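Local coordinates for protein xylulose kinase (PDB 3I8B) that probably phosphorylates D-xylulose at the expense of ATP, giving D-xylulose 5-phosphate and ADP, as a member of the FGGY family of carbohydrate kinases, at residues Val147-Val150 and Ala151-Pro155; Tyr204-Ala207 and Ala208-Glu211; Glu118-Pro122 and Ile123-Lys127. All coordinates share one frame; numbering follows the deposited sequence.

Contact 1: Val147-Val150 and Ala151-Pro155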
ATOM      1  N   VAL A 147       0.644  10.504  14.486  1.00  9.35           N
ATOM      2  CA  VAL A 147       0.937  10.590  15.909  1.00  9.93           C
ATOM      3  C   VAL A 147       1.544  11.949  16.220  1.00  9.45           C
ATOM      4  O   VAL A 147       1.161  12.590  17.186  1.00 10.83           O
ATOM      5  CB  VAL A 147       1.887   9.475  16.372  1.00  9.85           C
ATOM      6  CG1 VAL A 147       2.210   9.636  17.872  1.00  6.42           C
ATOM      7  CG2 VAL A 147       1.270   8.098  16.076  1.00 10.28           C
ATOM      8  N   ALA A 148       2.481  12.379  15.380  1.00 10.58           N
ATOM      9  CA  ALA A 148       3.033  13.733  15.443  1.00 11.91           C
ATOM     10  C   ALA A 148       1.953  14.814  15.449  1.00 11.06           C
ATOM     11  O   ALA A 148       2.000  15.751  16.246  1.00 13.11           O
ATOM     12  CB  ALA A 148       3.977  13.964  14.283  1.00 10.01           C
ATOM     13  N   TRP A 149       0.985  14.682  14.552  1.00 10.47           N
ATOM     14  CA  TRP A 149      -0.068  15.667  14.421  1.00 10.93           C
ATOM     15  C   TRP A 149      -0.891  15.728  15.705  1.00 11.53           C
ATOM     16  O   TRP A 149      -1.276  16.809  16.171  1.00 11.93           O
ATOM     17  CB  TRP A 149      -0.965  15.340  13.220  1.00 10.69           C
ATOM     18  CG  TRP A 149      -2.093  16.318  13.071  1.00 12.17           C
ATOM     19  CD1 TRP A 149      -2.131  17.407  12.247  1.00 11.16           C
ATOM     20  CD2 TRP A 149      -3.334  16.315  13.790  1.00 15.66           C
ATOM     21  NE1 TRP A 149      -3.320  18.075  12.400  1.00 13.79           N
ATOM     22  CE2 TRP A 149      -4.080  17.421  13.337  1.00 15.87           C
ATOM     23  CE3 TRP A 149      -3.897  15.464  14.756  1.00 12.15           C
ATOM     24  CZ2 TRP A 149      -5.354  17.712  13.827  1.00 15.54           C
ATOM     25  CZ3 TRP A 149      -5.153  15.754  15.247  1.00 12.86           C
ATOM     26  CH2 TRP A 149      -5.871  16.871  14.780  1.00 17.71           C
ATOM     27  N   VAL A 150      -1.164  14.558  16.273  1.00 10.06           N
ATOM     28  CA  VAL A 150      -1.939  14.478  17.501  1.00 11.93           C
ATOM     29  C   VAL A 150      -1.171  15.114  18.659  1.00 13.67           C
ATOM     30  O   VAL A 150      -1.763  15.776  19.515  1.00 10.64           O
ATOM     31  CB  VAL A 150      -2.312  13.017  17.859  1.00 12.43           C
ATOM     32  CG1 VAL A 150      -3.018  12.974  19.206  1.00  9.14           C
ATOM     33  CG2 VAL A 150      -3.197  12.413  16.768  1.00 12.44           C
ATOM     34  N   ALA A 151       0.145  14.913  18.693  1.00 12.94           N
ATOM     35  CA  ALA A 151       0.949  15.533  19.749  1.00 10.95           C
ATOM     36  C   ALA A 151       0.904  17.048  19.612  1.00 12.81           C
ATOM     37  O   ALA A 151       0.855  17.774  20.604  1.00 12.00           O
ATOM     38  CB  ALA A 151       2.386  15.041  19.709  1.00 11.77           C
ATOM     39  N   GLU A 152       0.909  17.525  18.380  1.00 12.24           N
ATOM     40  CA  GLU A 152       0.940  18.967  18.144  1.00 13.98           C
ATOM     41  C   GLU A 152      -0.426  19.619  18.377  1.00 16.27           C
ATOM     42  O   GLU A 152      -0.513  20.708  18.944  1.00 15.60           O
ATOM     43  CB  GLU A 152       1.463  19.273  16.736  1.00 17.93           C
ATOM     44  CG  GLU A 152       1.504  20.757  16.371  1.00 20.84           C
ATOM     45  CD  GLU A 152       2.443  21.575  17.253  1.00 24.86           C
ATOM     46  OE1 GLU A 152       2.255  22.815  17.336  1.00 28.51           O
ATOM     47  OE2 GLU A 152       3.357  20.984  17.868  1.00 26.57           O
ATOM     48  N   ASN A 153      -1.494  18.941  17.968  1.00 14.18           N
ATOM     49  CA  ASN A 153      -2.812  19.552  17.982  1.00 15.04           C
ATOM     50  C   ASN A 153      -3.721  19.131  19.114  1.00 13.96           C
ATOM     51  O   ASN A 153      -4.656  19.860  19.448  1.00 12.80           O
ATOM     52  CB  ASN A 153      -3.503  19.308  16.639  1.00 16.74           C
ATOM     53  CG  ASN A 153      -2.815  20.038  15.507  1.00 18.17           C
ATOM     54  OD1 ASN A 153      -3.045  21.224  15.296  1.00 20.69           O
ATOM     55  ND2 ASN A 153      -1.959  19.333  14.776  1.00 17.88           N
ATOM     56  N   GLU A 154      -3.464  17.948  19.677  1.00 13.52           N
ATOM     57  CA  GLU A 154      -4.302  17.377  20.732  1.00 12.58           C
ATOM     58  C   GLU A 154      -3.451  16.747  21.838  1.00 12.81           C
ATOM     59  O   GLU A 154      -3.490  15.525  22.043  1.00 12.68           O
ATOM     60  CB  GLU A 154      -5.255  16.314  20.154  1.00 12.63           C
ATOM     61  CG  GLU A 154      -6.066  16.747  18.947  1.00 12.00           C
ATOM     62  CD  GLU A 154      -7.125  15.714  18.542  1.00 13.77           C
ATOM     63  OE1 GLU A 154      -7.058  14.555  19.010  1.00 13.83           O
ATOM     64  OE2 GLU A 154      -8.020  16.058  17.735  1.00 13.55           O
ATOM     65  N   PRO A 155      -2.671  17.577  22.550  1.00 15.12           N
ATOM     66  CA  PRO A 155      -1.762  17.080  23.592  1.00 16.20           C
ATOM     67  C   PRO A 155      -2.426  16.198  24.659  1.00 19.07           C
ATOM     68  O   PRO A 155      -1.796  15.220  25.079  1.00 17.86           O
ATOM     69  CB  PRO A 155      -1.206  18.361  24.232  1.00 19.51           C
ATOM     70  CG  PRO A 155      -1.385  19.434  23.191  1.00 20.07           C
ATOM     71  CD  PRO A 155      -2.553  19.036  22.335  1.00 14.41           C
TER

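Contact 2: Tyr204-Ala207 and Ala208-Glu211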
ATOM      1  N   TYR A 204       8.072   4.013  11.903  1.00  9.60           N
ATOM      2  CA  TYR A 204       8.742   3.748  13.180  1.00  9.35           C
ATOM      3  C   TYR A 204       9.079   2.269  13.347  1.00  8.37           C
ATOM      4  O   TYR A 204       9.271   1.776  14.467  1.00  7.28           O
ATOM      5  CB  TYR A 204       7.976   4.274  14.401  1.00  7.59           C
ATOM      6  CG  TYR A 204       6.504   3.936  14.490  1.00 11.57           C
ATOM      7  CD1 TYR A 204       6.084   2.653  14.821  1.00 11.37           C
ATOM      8  CD2 TYR A 204       5.531   4.923  14.310  1.00  9.11           C
ATOM      9  CE1 TYR A 204       4.738   2.336  14.933  1.00  8.37           C
ATOM     10  CE2 TYR A 204       4.168   4.619  14.428  1.00 11.88           C
ATOM     11  CZ  TYR A 204       3.785   3.311  14.742  1.00 11.13           C
ATOM     12  OH  TYR A 204       2.447   2.979  14.858  1.00 10.30           O
ATOM     13  N   TYR A 205       9.167   1.576  12.219  1.00 10.18           N
ATOM     14  CA  TYR A 205       9.590   0.171  12.211  1.00 10.62           C
ATOM     15  C   TYR A 205      10.582  -0.088  11.086  1.00 10.71           C
ATOM     16  O   TYR A 205      10.403   0.387   9.965  1.00 12.93           O
ATOM     17  CB  TYR A 205       8.382  -0.756  12.068  1.00  8.50           C
ATOM     18  CG  TYR A 205       8.733  -2.220  11.891  1.00 10.08           C
ATOM     19  CD1 TYR A 205       9.079  -3.011  12.981  1.00 11.22           C
ATOM     20  CD2 TYR A 205       8.726  -2.807  10.633  1.00 11.48           C
ATOM     21  CE1 TYR A 205       9.410  -4.369  12.816  1.00 11.44           C
ATOM     22  CE2 TYR A 205       9.048  -4.147  10.459  1.00 10.39           C
ATOM     23  CZ  TYR A 205       9.388  -4.926  11.546  1.00 13.28           C
ATOM     24  OH  TYR A 205       9.702  -6.268  11.355  1.00 12.35           O
ATOM     25  N   ASP A 206      11.633  -0.834  11.388  1.00 12.19           N
ATOM     26  CA  ASP A 206      12.599  -1.206  10.363  1.00 13.79           C
ATOM     27  C   ASP A 206      12.599  -2.711  10.087  1.00 10.80           C
ATOM     28  O   ASP A 206      13.066  -3.506  10.910  1.00 14.03           O
ATOM     29  CB  ASP A 206      14.007  -0.744  10.735  1.00 11.77           C
ATOM     30  CG  ASP A 206      15.025  -1.079   9.653  1.00 15.66           C
ATOM     31  OD1 ASP A 206      14.866  -0.604   8.504  1.00 18.18           O
ATOM     32  OD2 ASP A 206      15.971  -1.828   9.948  1.00 18.53           O
ATOM     33  N   ALA A 207      12.086  -3.076   8.914  1.00 12.53           N
ATOM     34  CA  ALA A 207      11.907  -4.479   8.511  1.00 12.75           C
ATOM     35  C   ALA A 207      13.223  -5.235   8.399  1.00 15.13           C
ATOM     36  O   ALA A 207      13.318  -6.386   8.824  1.00 14.60           O
ATOM     37  CB  ALA A 207      11.125  -4.573   7.195  1.00 11.15           C
ATOM     38  N   ALA A 208      14.236  -4.595   7.828  1.00 13.21           N
ATOM     39  CA  ALA A 208      15.539  -5.227   7.694  1.00 16.01           C
ATOM     40  C   ALA A 208      16.050  -5.748   9.036  1.00 17.43           C
ATOM     41  O   ALA A 208      16.579  -6.855   9.113  1.00 19.48           O
ATOM     42  CB  ALA A 208      16.549  -4.260   7.068  1.00 18.15           C
ATOM     43  N   SER A 209      15.886  -4.961  10.094  1.00 14.47           N
ATOM     44  CA  SER A 209      16.386  -5.375  11.401  1.00 17.40           C
ATOM     45  C   SER A 209      15.296  -5.921  12.323  1.00 16.52           C
ATOM     46  O   SER A 209      15.579  -6.362  13.433  1.00 20.36           O
ATOM     47  CB  SER A 209      17.149  -4.236  12.088  1.00 17.20           C
ATOM     48  OG  SER A 209      16.332  -3.091  12.235  1.00 19.02           O
ATOM     49  N   ASN A 210      14.054  -5.901  11.858  1.00 14.95           N
ATOM     50  CA  ASN A 210      12.915  -6.233  12.714  1.00 13.75           C
ATOM     51  C   ASN A 210      12.919  -5.446  14.030  1.00 17.67           C
ATOM     52  O   ASN A 210      12.758  -6.013  15.111  1.00 16.65           O
ATOM     53  CB  ASN A 210      12.840  -7.743  12.981  1.00 17.09           C
ATOM     54  CG  ASN A 210      11.522  -8.159  13.609  1.00 18.20           C
ATOM     55  OD1 ASN A 210      10.470  -7.596  13.303  1.00 17.63           O
ATOM     56  ND2 ASN A 210      11.571  -9.148  14.495  1.00 25.30           N
ATOM     57  N   GLU A 211      13.103  -4.132  13.924  1.00 14.02           N
ATOM     58  CA  GLU A 211      13.134  -3.266  15.096  1.00 16.21           C
ATOM     59  C   GLU A 211      12.155  -2.117  14.986  1.00 14.94           C
ATOM     60  O   GLU A 211      12.165  -1.361  13.993  1.00 12.38           O
ATOM     61  CB  GLU A 211      14.534  -2.658  15.282  1.00 18.30           C
ATOM     62  CG  GLU A 211      15.685  -3.645  15.229  1.00 22.26           C
ATOM     63  CD  GLU A 211      15.961  -4.297  16.572  1.00 33.85           C
ATOM     64  OE1 GLU A 211      17.152  -4.533  16.881  1.00 43.97           O
ATOM     65  OE2 GLU A 211      14.992  -4.567  17.318  1.00 32.13           O
TER
HETATM   66  O   HOH W   1      14.013  -2.106   6.058  1.00 16.70           O

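Contact 3: Glu118-Pro122 and Ile123-Lys127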
ATOM      1  N   GLU A 118      26.979  12.216   2.970  1.00 34.40           N
ATOM      2  CA  GLU A 118      25.626  12.757   3.056  1.00 31.18           C
ATOM      3  C   GLU A 118      25.511  14.071   2.287  1.00 27.96           C
ATOM      4  O   GLU A 118      26.484  14.818   2.187  1.00 30.15           O
ATOM      5  CB  GLU A 118      25.224  12.954   4.517  1.00 29.80           C
ATOM      6  CG  GLU A 118      24.931  11.651   5.253  1.00 28.20           C
ATOM      7  CD  GLU A 118      24.555  11.873   6.701  1.00 29.02           C
ATOM      8  OE1 GLU A 118      25.171  12.755   7.347  1.00 22.65           O
ATOM      9  OE2 GLU A 118      23.650  11.161   7.197  1.00 23.92           O
ATOM     10  N   PRO A 119      24.319  14.345   1.725  1.00 26.52           N
ATOM     11  CA  PRO A 119      24.009  15.595   1.016  1.00 25.05           C
ATOM     12  C   PRO A 119      24.220  16.812   1.911  1.00 25.72           C
ATOM     13  O   PRO A 119      24.026  16.722   3.126  1.00 23.47           O
ATOM     14  CB  PRO A 119      22.515  15.469   0.707  1.00 24.43           C
ATOM     15  CG  PRO A 119      22.206  14.015   0.789  1.00 27.37           C
ATOM     16  CD  PRO A 119      23.180  13.410   1.751  1.00 27.53           C
ATOM     17  N   GLU A 120      24.598  17.941   1.315  1.00 29.51           N
ATOM     18  CA  GLU A 120      24.761  19.177   2.071  1.00 26.15           C
ATOM     19  C   GLU A 120      23.414  19.821   2.378  1.00 24.33           C
ATOM     20  O   GLU A 120      23.227  20.417   3.437  1.00 26.54           O
ATOM     21  CB  GLU A 120      25.669  20.168   1.326  1.00 31.46           C
ATOM     22  CG  GLU A 120      27.129  20.061   1.712  1.00 31.28           C
ATOM     23  CD  GLU A 120      27.317  20.096   3.221  1.00 37.94           C
ATOM     24  OE1 GLU A 120      26.529  20.792   3.906  1.00 38.35           O
ATOM     25  OE2 GLU A 120      28.248  19.427   3.721  1.00 42.60           O
ATOM     26  N   ASP A 121      22.483  19.715   1.437  1.00 23.32           N
ATOM     27  CA  ASP A 121      21.135  20.220   1.656  1.00 21.13           C
ATOM     28  C   ASP A 121      20.453  19.428   2.781  1.00 21.95           C
ATOM     29  O   ASP A 121      20.370  18.198   2.717  1.00 21.61           O
ATOM     30  CB  ASP A 121      20.322  20.129   0.368  1.00 20.16           C
ATOM     31  CG  ASP A 121      18.882  20.560   0.560  1.00 26.64           C
ATOM     32  OD1 ASP A 121      18.653  21.586   1.231  1.00 30.26           O
ATOM     33  OD2 ASP A 121      17.977  19.877   0.037  1.00 29.29           O
ATOM     34  N   PRO A 122      19.970  20.134   3.819  1.00 21.97           N
ATOM     35  CA  PRO A 122      19.381  19.489   5.001  1.00 14.39           C
ATOM     36  C   PRO A 122      18.137  18.661   4.646  1.00 15.49           C
ATOM     37  O   PRO A 122      17.891  17.623   5.263  1.00 18.11           O
ATOM     38  CB  PRO A 122      18.985  20.669   5.900  1.00 20.95           C
ATOM     39  CG  PRO A 122      19.608  21.896   5.287  1.00 19.29           C
ATOM     40  CD  PRO A 122      19.854  21.605   3.855  1.00 20.52           C
ATOM     41  N   ILE A 123      17.370  19.108   3.659  1.00 17.06           N
ATOM     42  CA  ILE A 123      16.169  18.383   3.243  1.00 19.34           C
ATOM     43  C   ILE A 123      16.524  17.060   2.541  1.00 18.35           C
ATOM     44  O   ILE A 123      16.006  16.000   2.898  1.00 15.88           O
ATOM     45  CB  ILE A 123      15.249  19.242   2.346  1.00 14.69           C
ATOM     46  CG1 ILE A 123      14.975  20.608   2.995  1.00 22.05           C
ATOM     47  CG2 ILE A 123      13.940  18.511   2.051  1.00 20.66           C
ATOM     48  CD1 ILE A 123      14.096  20.556   4.231  1.00 16.98           C
ATOM     49  N   ALA A 124      17.409  17.127   1.551  1.00 18.26           N
ATOM     50  CA  ALA A 124      17.862  15.927   0.858  1.00 19.36           C
ATOM     51  C   ALA A 124      18.468  14.970   1.868  1.00 20.38           C
ATOM     52  O   ALA A 124      18.329  13.750   1.756  1.00 16.73           O
ATOM     53  CB  ALA A 124      18.892  16.282  -0.213  1.00 21.93           C
ATOM     54  N   ARG A 125      19.157  15.538   2.854  1.00 18.50           N
ATOM     55  CA  ARG A 125      19.856  14.752   3.856  1.00 18.77           C
ATOM     56  C   ARG A 125      18.868  14.076   4.812  1.00 16.75           C
ATOM     57  O   ARG A 125      19.050  12.922   5.195  1.00 17.13           O
ATOM     58  CB  ARG A 125      20.860  15.626   4.615  1.00 18.10           C
ATOM     59  CG  ARG A 125      21.661  14.886   5.666  1.00 16.70           C
ATOM     60  CD  ARG A 125      22.846  15.700   6.149  1.00 20.88           C
ATOM     61  NE  ARG A 125      22.463  16.877   6.927  1.00 18.71           N
ATOM     62  CZ  ARG A 125      22.737  18.129   6.566  1.00 20.34           C
ATOM     63  NH1 ARG A 125      23.382  18.354   5.432  1.00 23.17           N
ATOM     64  NH2 ARG A 125      22.363  19.152   7.333  1.00 16.04           N
ATOM     65  N   GLY A 126      17.817  14.799   5.181  1.00 17.74           N
ATOM     66  CA  GLY A 126      16.797  14.253   6.050  1.00 15.27           C
ATOM     67  C   GLY A 126      16.059  13.133   5.341  1.00 15.65           C
ATOM     68  O   GLY A 126      15.812  12.091   5.930  1.00 13.19           O
ATOM     69  N   LYS A 127      15.714  13.350   4.076  1.00 14.65           N
ATOM     70  CA  LYS A 127      15.051  12.311   3.299  1.00 17.93           C
ATOM     71  C   LYS A 127      15.901  11.049   3.277  1.00 15.56           C
ATOM     72  O   LYS A 127      15.400   9.966   3.526  1.00 15.45           O
ATOM     73  CB  LYS A 127      14.739  12.777   1.873  1.00 16.09           C
ATOM     74  CG  LYS A 127      13.638  13.819   1.788  1.00 18.51           C
ATOM     75  CD  LYS A 127      13.349  14.198   0.333  1.00 21.37           C
ATOM     76  CE  LYS A 127      12.204  15.200   0.248  1.00 24.71           C
ATOM     77  NZ  LYS A 127      12.336  16.085  -0.947  1.00 34.14           N
TER

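Contact 1: Val147-Val150 and Ala151-Pro155
W149 and N153, one turn apart near the C-terminal end of helix 143-153, meet through both backbone and side chain. The carbonyl oxygen of W149 is gripped twice: N153 N reaches W149 O at 2.8 Å in the ordinary i to i+4 helical bond, and the side-chain amide N153 ND2 reaches W149 O at 3.0 Å. The second bond lies close to the amide plane of N153. It is possible because N153 CG sits anti to its own carbonyl carbon (chi1 -67°), which turns the amide back over the preceding turn.

In that position the amide also lies over one face of the W149 indole, the two planes only 27° apart. N153 ND2 is 3.0 Å from W149 NE1, but both are donors and no bond joins them. Lower on the same side chain, N153 CB makes a CH-pi contact, 3.8 Å from the centroid of the six-membered ring of W149. Asparagine suits the place: its short side chain brings a second N-H to W149 O while its CB packs on the ring.

The carbonyls before it have ordinary helical donors: A151 N bonds to V147 O and E152 N to A148 O. V150 O takes E154 N at 2.8 Å, although E154 has already left helical backbone angles. E154 OE2 lies 3.7 Å from W149 CH2, while E154 OE1 forms a salt bridge with R88. V147 and A148, small and buried, pack on V220 of helix 214-225. The chemistry implies a last turn in which the carbonyls of V147 to V150 all find N-H donors, W149 O a side-chain one as well; the N153 amide lies over the indole face, while the E154 carboxylate passes its edge on the way to R88.

Contact 2: Tyr204-Ala207 and Ala208-Glu211
D206 and S209 are joined across a tight beta hairpin that carries a G1 beta bulge, N210 and E211 together facing D206. The carboxylate oxygen D206 OD2 accepts twice from one residue: from S209 OG at 2.6 Å, on the anti lone pair, and from S209 N at 3.1 Å, which comes in from above the carboxylate plane. With CG anti to the backbone N (chi1 -178°), D206 swings its carboxylate forward over the turn, and S209 meets it with OG set between its own backbone N and carbonyl carbon. The other oxygen, D206 OD1, receives a bond from a water that in turn accepts from A208 N, so the acid is tied to the turn at both oxygens. A leucine in place of D206 would probably leave S209 OG and S209 N without their shared acceptor and set the serine hydroxyl free to turn.

The backbone closes the hairpin as an antiparallel hydrogen-bonded pair. D206 N bonds to E211 O at 2.7 Å, and E211 N returns a bond to D206 O at 3.1 Å; N210 N to A207 O is weak. N210 has left-handed backbone angles (51/49°), as the first position of this bulge requires, and asparagine tolerates them better than most residues.

Outward, Y205 reaches across to the second arm and anchors this two-stranded hairpin, 205-206 with 211-212, against helix 196-199 and strand 241-243. Its CA touches E211 O, and its ring meets the ring of Y212 edge-to-face. A207 packs on R196, and the small A208 holds its CB near D206 OD2. At the far end of the Y205 ring, its hydroxyl OH donates to N210 OD1 in a very short bond of 2.5 Å, the oxygen lying in the plane of the ring.

Contact 3: Glu118-Pro122 and Ile123-Lys127
R125 N bonds to D121 O where the chain enters helix 122-134, with D121 as the N-cap; before it the backbone runs extended through E118 and P119. A second helical bond, G126 N to P122 O at 2.8 Å, completes the first turn. P122 fits the first helical position, where no backbone N-H is called for.

The cap itself is D121 OD2, which accepts from A124 N at 3.2 Å, from above the carboxylate plane. Having CG anti to the backbone N (chi1 176°) brings the acid beside the N-H groups of the first turn. A124 is small enough for its CB to rest against P119 CB, 3.8 Å away.

R125 folds back along the incoming chain, bending at chi3 (69°), with P122 CA over one face of its guanidinium. Its long reach suits a buried position lined with carbonyls: NE bonds to G110 O, beyond the two segments. E118 crosses the R125 chain at about a right angle, but E118 OE1 accepts a hydrogen bond from Q115 N and forms a salt bridge with R129. At the guanidinium edge, R125 NH1 donates in the carbonyl plane to P119 O at 2.9 Å, and more weakly to E120 O at 2.9 Å.

In the fold
The three contacts follow one another along the N-terminal FGGY region in the order 3, 1, 2, and none touches another. Contacts 3 and 1 sit at opposite ends of successive helices, the start of 122-134 and the finish of 143-153, their centres 26 Å apart; helix 99-110 packs against both. Contact 2 lies about 5 Å from contact 1 at the nearest atoms, and its Y204 packs on T143 and L144 of contact 1's helix. The side chain of H75, predicted to bind substrate, is about 10 Å from the V147 side chain and about 9 Å from that of Y204. The side chain of N210 is about 12 Å from the bound magnesium, whereas contact 3 is remote from these sites.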